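Local coordinates for MEM-A1 (Soil metagenome, PDB 6E0S), which is a subclass B3 metallo-beta-lactamase that probably hydrolyses beta-lactam antibiotics with zinc ions bound in its active site, at residues Q125-P137 / F198-Y211. Sequence-based numbering, arbitrary orientation.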
loop_
_atom_site.group_PDB
_atom_site.type_symbol
_atom_site.label_atom_id
_atom_site.label_comp_id
_atom_site.label_asym_id
_atom_site.label_seq_id
_atom_site.Cartn_x
_atom_site.Cartn_y
_atom_site.Cartn_z
ATOM N N GLN A 125 -12.376 -7.407 -11.330
ATOM C CA GLN A 125 -12.239 -8.854 -11.524
ATOM C C GLN A 125 -10.780 -9.250 -11.349
ATOM O O GLN A 125 -9.892 -8.663 -11.993
ATOM C CB GLN A 125 -12.750 -9.273 -12.910
ATOM C CG GLN A 125 -14.235 -8.959 -13.138
ATOM C CD GLN A 125 -14.800 -9.436 -14.485
ATOM O OE1 GLN A 125 -14.361 -10.448 -15.044
ATOM N NE2 GLN A 125 -15.791 -8.700 -15.009
ATOM N N PRO A 126 -10.498 -10.203 -10.461
ATOM C CA PRO A 126 -9.121 -10.675 -10.286
ATOM C C PRO A 126 -8.523 -11.140 -11.609
ATOM O O PRO A 126 -9.210 -11.761 -12.438
ATOM C CB PRO A 126 -9.270 -11.839 -9.300
ATOM C CG PRO A 126 -10.693 -12.219 -9.359
ATOM C CD PRO A 126 -11.464 -10.974 -9.662
ATOM N N SER A 127 -7.234 -10.833 -11.793
ATOM C CA SER A 127 -6.504 -11.302 -12.966
ATOM C C SER A 127 -6.290 -12.808 -12.905
ATOM O O SER A 127 -6.032 -13.361 -11.831
ATOM C CB SER A 127 -5.148 -10.619 -13.080
ATOM O OG SER A 127 -4.332 -11.304 -14.037
ATOM N N LYS A 128 -6.408 -13.473 -14.073
ATOM C CA LYS A 128 -6.145 -14.919 -14.136
ATOM C C LYS A 128 -4.684 -15.238 -13.862
ATOM O O LYS A 128 -4.350 -16.394 -13.587
ATOM C CB LYS A 128 -6.573 -15.493 -15.495
ATOM C CG LYS A 128 -8.090 -15.465 -15.741
ATOM C CD LYS A 128 -8.441 -16.287 -16.980
ATOM C CE LYS A 128 -9.936 -16.616 -17.082
ATOM N NZ LYS A 128 -10.150 -17.829 -17.968
ATOM N N GLY A 129 -3.812 -14.244 -13.926
ATOM C CA GLY A 129 -2.431 -14.422 -13.547
ATOM C C GLY A 129 -2.127 -14.044 -12.113
ATOM O O GLY A 129 -0.952 -14.027 -11.742
ATOM N N ASP A 130 -3.135 -13.759 -11.288
ATOM C CA ASP A 130 -2.849 -13.405 -9.910
ATOM C C ASP A 130 -2.337 -14.636 -9.184
ATOM O O ASP A 130 -2.875 -15.728 -9.375
ATOM C CB ASP A 130 -4.084 -12.869 -9.188
ATOM C CG ASP A 130 -3.734 -12.036 -7.959
ATOM O OD1 ASP A 130 -3.836 -10.792 -8.023
ATOM O OD2 ASP A 130 -3.386 -12.626 -6.925
ATOM N N PRO A 131 -1.281 -14.496 -8.356
ATOM C CA PRO A 131 -0.813 -15.650 -7.572
ATOM C C PRO A 131 -1.929 -16.245 -6.727
ATOM O O PRO A 131 -1.878 -17.425 -6.380
ATOM C CB PRO A 131 0.299 -15.060 -6.690
ATOM C CG PRO A 131 0.845 -13.899 -7.498
ATOM C CD PRO A 131 -0.400 -13.312 -8.211
ATOM N N GLN A 132 -2.947 -15.452 -6.390
ATOM C CA GLN A 132 -4.059 -15.939 -5.575
ATOM C C GLN A 132 -5.324 -16.138 -6.393
ATOM O O GLN A 132 -6.401 -16.339 -5.816
ATOM C CB GLN A 132 -4.336 -14.997 -4.401
ATOM C CG GLN A 132 -3.115 -14.701 -3.544
ATOM C CD GLN A 132 -3.447 -13.929 -2.287
ATOM O OE1 GLN A 132 -4.490 -14.154 -1.663
ATOM N NE2 GLN A 132 -2.550 -13.033 -1.884
ATOM N N TYR A 133 -5.211 -16.152 -7.726
ATOM C CA TYR A 133 -6.406 -16.306 -8.558
ATOM C C TYR A 133 -7.166 -17.570 -8.176
ATOM O O TYR A 133 -6.595 -18.665 -8.058
ATOM C CB TYR A 133 -6.049 -16.358 -10.047
ATOM C CG TYR A 133 -7.266 -16.597 -10.928
ATOM C CD1 TYR A 133 -7.500 -17.829 -11.516
ATOM C CD2 TYR A 133 -8.194 -15.580 -11.135
ATOM C CE1 TYR A 133 -8.634 -18.039 -12.307
ATOM C CE2 TYR A 133 -9.316 -15.772 -11.920
ATOM C CZ TYR A 133 -9.531 -17.000 -12.497
ATOM O OH TYR A 133 -10.643 -17.174 -13.266
ATOM N N GLY A 134 -8.473 -17.421 -7.989
ATOM C CA GLY A 134 -9.317 -18.498 -7.540
ATOM C C GLY A 134 -9.806 -18.326 -6.117
ATOM O O GLY A 134 -10.909 -18.783 -5.788
ATOM N N GLU A 135 -9.002 -17.713 -5.260
ATOM C CA GLU A 135 -9.416 -17.471 -3.888
ATOM C C GLU A 135 -9.640 -15.998 -3.604
ATOM O O GLU A 135 -9.790 -15.621 -2.440
ATOM C CB GLU A 135 -8.384 -18.072 -2.936
ATOM C CG GLU A 135 -8.136 -19.521 -3.298
ATOM C CD GLU A 135 -7.406 -20.273 -2.215
ATOM O OE1 GLU A 135 -7.493 -19.841 -1.048
ATOM O OE2 GLU A 135 -6.736 -21.277 -2.535
ATOM N N LEU A 136 -9.712 -15.148 -4.658
ATOM C CA LEU A 136 -9.911 -13.695 -4.513
ATOM C C LEU A 136 -11.348 -13.297 -4.808
ATOM O O LEU A 136 -11.918 -13.727 -5.821
ATOM C CB LEU A 136 -8.983 -12.920 -5.442
ATOM C CG LEU A 136 -7.503 -13.020 -5.134
ATOM C CD1 LEU A 136 -6.687 -12.400 -6.301
ATOM C CD2 LEU A 136 -7.154 -12.352 -3.819
ATOM N N PRO A 137 -11.954 -12.499 -3.924
ATOM C CA PRO A 137 -13.314 -12.027 -4.187
ATOM C C PRO A 137 -13.312 -10.939 -5.236
ATOM O O PRO A 137 -12.316 -10.208 -5.393
ATOM C CB PRO A 137 -13.759 -11.469 -2.815
ATOM C CG PRO A 137 -12.808 -11.992 -1.846
ATOM C CD PRO A 137 -11.506 -12.184 -2.564
ATOM N N PHE A 198 2.726 -15.297 -1.572
ATOM C CA PHE A 198 1.584 -16.072 -1.111
ATOM C C PHE A 198 0.792 -16.513 -2.332
ATOM O O PHE A 198 0.563 -15.710 -3.239
ATOM C CB PHE A 198 0.715 -15.245 -0.153
ATOM C CG PHE A 198 -0.380 -16.039 0.472
ATOM C CD1 PHE A 198 -1.650 -16.045 -0.083
ATOM C CD2 PHE A 198 -0.134 -16.832 1.589
ATOM C CE1 PHE A 198 -2.673 -16.812 0.487
ATOM C CE2 PHE A 198 -1.153 -17.600 2.164
ATOM C CZ PHE A 198 -2.419 -17.590 1.609
ATOM N N ALA A 199 0.387 -17.781 -2.370
ATOM C CA ALA A 199 -0.217 -18.322 -3.585
ATOM C C ALA A 199 -1.429 -19.183 -3.268
ATOM O O ALA A 199 -1.437 -19.927 -2.283
ATOM C CB ALA A 199 0.779 -19.176 -4.394
ATOM N N ALA A 200 -2.445 -19.084 -4.115
ATOM C CA ALA A 200 -3.550 -20.036 -4.095
ATOM C C ALA A 200 -3.271 -21.171 -5.069
ATOM O O ALA A 200 -2.762 -20.942 -6.173
ATOM C CB ALA A 200 -4.862 -19.344 -4.455
ATOM N N LYS A 201 -3.591 -22.398 -4.650
ATOM C CA LYS A 201 -3.456 -23.543 -5.539
ATOM C C LYS A 201 -4.235 -23.286 -6.830
ATOM O O LYS A 201 -5.390 -22.837 -6.780
ATOM C CB LYS A 201 -3.971 -24.814 -4.852
ATOM C CG LYS A 201 -3.222 -25.168 -3.561
ATOM C CD LYS A 201 -3.788 -26.443 -2.900
ATOM C CE LYS A 201 -4.415 -26.166 -1.519
ATOM N NZ LYS A 201 -5.829 -25.689 -1.592
ATOM N N PRO A 202 -3.655 -23.578 -8.007
ATOM C CA PRO A 202 -2.406 -24.309 -8.182
ATOM C C PRO A 202 -1.194 -23.440 -8.495
ATOM O O PRO A 202 -0.246 -23.955 -9.086
ATOM C CB PRO A 202 -2.718 -25.191 -9.384
ATOM C CG PRO A 202 -3.567 -24.280 -10.252
ATOM C CD PRO A 202 -4.327 -23.360 -9.305
ATOM N N PHE A 203 -1.217 -22.165 -8.120
ATOM C CA PHE A 203 -0.145 -21.256 -8.516
ATOM C C PHE A 203 1.157 -21.616 -7.800
ATOM O O PHE A 203 1.159 -21.938 -6.607
ATOM C CB PHE A 203 -0.531 -19.818 -8.200
ATOM C CG PHE A 203 0.435 -18.804 -8.743
ATOM C CD1 PHE A 203 0.258 -18.266 -10.004
ATOM C CD2 PHE A 203 1.521 -18.389 -7.989
ATOM C CE1 PHE A 203 1.154 -17.339 -10.499
ATOM C CE2 PHE A 203 2.426 -17.471 -8.490
ATOM C CZ PHE A 203 2.236 -16.952 -9.743
ATOM N N ARG A 204 2.275 -21.547 -8.525
ATOM C CA ARG A 204 3.589 -21.811 -7.941
ATOM C C ARG A 204 4.550 -20.727 -8.382
ATOM O O ARG A 204 4.691 -20.479 -9.585
ATOM C CB ARG A 204 4.123 -23.177 -8.373
ATOM C CG ARG A 204 3.297 -24.345 -7.900
ATOM C CD ARG A 204 3.710 -25.606 -8.641
ATOM N NE ARG A 204 5.163 -25.766 -8.705
ATOM C CZ ARG A 204 5.893 -26.416 -7.802
ATOM N NH1 ARG A 204 5.313 -26.982 -6.750
ATOM N NH2 ARG A 204 7.207 -26.500 -7.953
ATOM N N TYR A 205 5.210 -20.085 -7.414
ATOM C CA TYR A 205 6.240 -19.111 -7.759
ATOM C C TYR A 205 7.411 -19.770 -8.480
ATOM O O TYR A 205 8.075 -19.121 -9.295
ATOM C CB TYR A 205 6.725 -18.375 -6.504
ATOM C CG TYR A 205 5.797 -17.248 -6.085
ATOM C CD1 TYR A 205 6.034 -15.938 -6.505
ATOM C CD2 TYR A 205 4.682 -17.494 -5.295
ATOM C CE1 TYR A 205 5.197 -14.901 -6.143
ATOM C CE2 TYR A 205 3.828 -16.461 -4.927
ATOM C CZ TYR A 205 4.090 -15.169 -5.351
ATOM O OH TYR A 205 3.232 -14.130 -4.995
ATOM N N SER A 206 7.669 -21.058 -8.205
ATOM C CA SER A 206 8.716 -21.805 -8.903
ATOM C C SER A 206 8.513 -21.834 -10.411
ATOM O O SER A 206 9.430 -22.229 -11.133
ATOM C CB SER A 206 8.767 -23.251 -8.409
ATOM O OG SER A 206 8.689 -23.319 -7.007
ATOM N N GLY A 207 7.333 -21.457 -10.900
ATOM C CA GLY A 207 7.065 -21.489 -12.325
ATOM C C GLY A 207 5.588 -21.631 -12.607
ATOM O O GLY A 207 5.005 -22.685 -12.339
ATOM N N SER A 208 4.959 -20.573 -13.123
ATOM C CA SER A 208 3.556 -20.642 -13.526
ATOM C C SER A 208 3.345 -19.857 -14.815
ATOM O O SER A 208 3.667 -18.663 -14.874
ATOM C CB SER A 208 2.601 -20.141 -12.437
ATOM O OG SER A 208 2.148 -21.243 -11.658
ATOM N N PRO A 209 2.810 -20.497 -15.851
ATOM C CA PRO A 209 2.635 -19.797 -17.131
ATOM C C PRO A 209 1.589 -18.701 -17.091
ATOM O O PRO A 209 1.595 -17.843 -17.986
ATOM C CB PRO A 209 2.236 -20.927 -18.093
ATOM C CG PRO A 209 1.687 -22.009 -17.206
ATOM C CD PRO A 209 2.459 -21.926 -15.929
ATOM N N ALA A 210 0.708 -18.691 -16.077
ATOM C CA ALA A 210 -0.262 -17.602 -15.922
ATOM C C ALA A 210 0.413 -16.282 -15.564
ATOM O O ALA A 210 -0.119 -15.207 -15.875
ATOM C CB ALA A 210 -1.289 -17.961 -14.849
ATOM N N TYR A 211 1.566 -16.344 -14.900
ATOM C CA TYR A 211 2.304 -15.154 -14.476
ATOM C C TYR A 211 3.778 -15.524 -14.510
ATOM O O TYR A 211 4.406 -15.778 -13.468
ATOM C CB TYR A 211 1.859 -14.697 -13.079
ATOM C CG TYR A 211 2.562 -13.488 -12.452
ATOM C CD1 TYR A 211 3.489 -12.706 -13.160
ATOM C CD2 TYR A 211 2.276 -13.130 -11.131
ATOM C CE1 TYR A 211 4.117 -11.617 -12.551
ATOM C CE2 TYR A 211 2.900 -12.054 -10.523
ATOM C CZ TYR A 211 3.817 -11.309 -11.233
ATOM O OH TYR A 211 4.399 -10.245 -10.605
HETATM O O HOH W 1 -0.087 -13.070 -3.425
HETATM O O HOH W 2 -7.333 -21.377 -8.091
HETATM O O HOH W 3 -4.193 -19.548 -8.263
HETATM O O HOH W 4 -7.335 -22.637 -4.616
HETATM O O HOH W 5 -4.585 -22.693 -1.874
#
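Pro-131 is set among three aromatic side chains of 198-211. Its CA lies over the centre of the Phe-203 ring, 3.5 Å from the centroid, in a CH-pi contact. With CG anti to the backbone N (chi1 -172°) the Phe-203 ring is carried to the Pro-131 side, and chi2 near 91° turns its face to the proline. Tyr-205 OH touches Pro-131 CG at 3.5 Å, while this hydroxyl is hydrogen-bonded to Gly-168 O. Pro-131 CD meets the edge of Tyr-211 at CD2. The backbone pins the same residue: Ala-200 N donates to Pro-131 O (2.9 Å), and Ala-199 CA also approaches that oxygen. Gly-129 fits closely here too, with its CA 3.4 Å from Ala-210 O.

Toward solvent the contact is looser and runs through water. Glu-135 extends over Ala-200 and brings OE2 3.3 Å from its CB. Two waters link this carboxylate oxygen to the backbone of Lys-201, and two more join Tyr-133 O to the carbonyls of Ala-200 and Lys-201.

A separate edge faces the metal site. Gln-132 CD sits at the Phe-198 ring edge, 3.5 Å from CD1, with amide and ring planes 71° apart. A water bridges Gln-132 NE2 and Phe-198 O. The Gln-132 side chain is about 4 Å from a zinc ion and touches the zinc ligands His-93 and His-169. Asp-130 OD1 accepts from His-93 NE2, a second-shell bond that would orient the imidazole.

The pairing joins the loop between helix 115-123 and strand 145-148 to the loop between strand 185-192 and helix 214-226, with Phe-203 and Tyr-205 packed on that last helix.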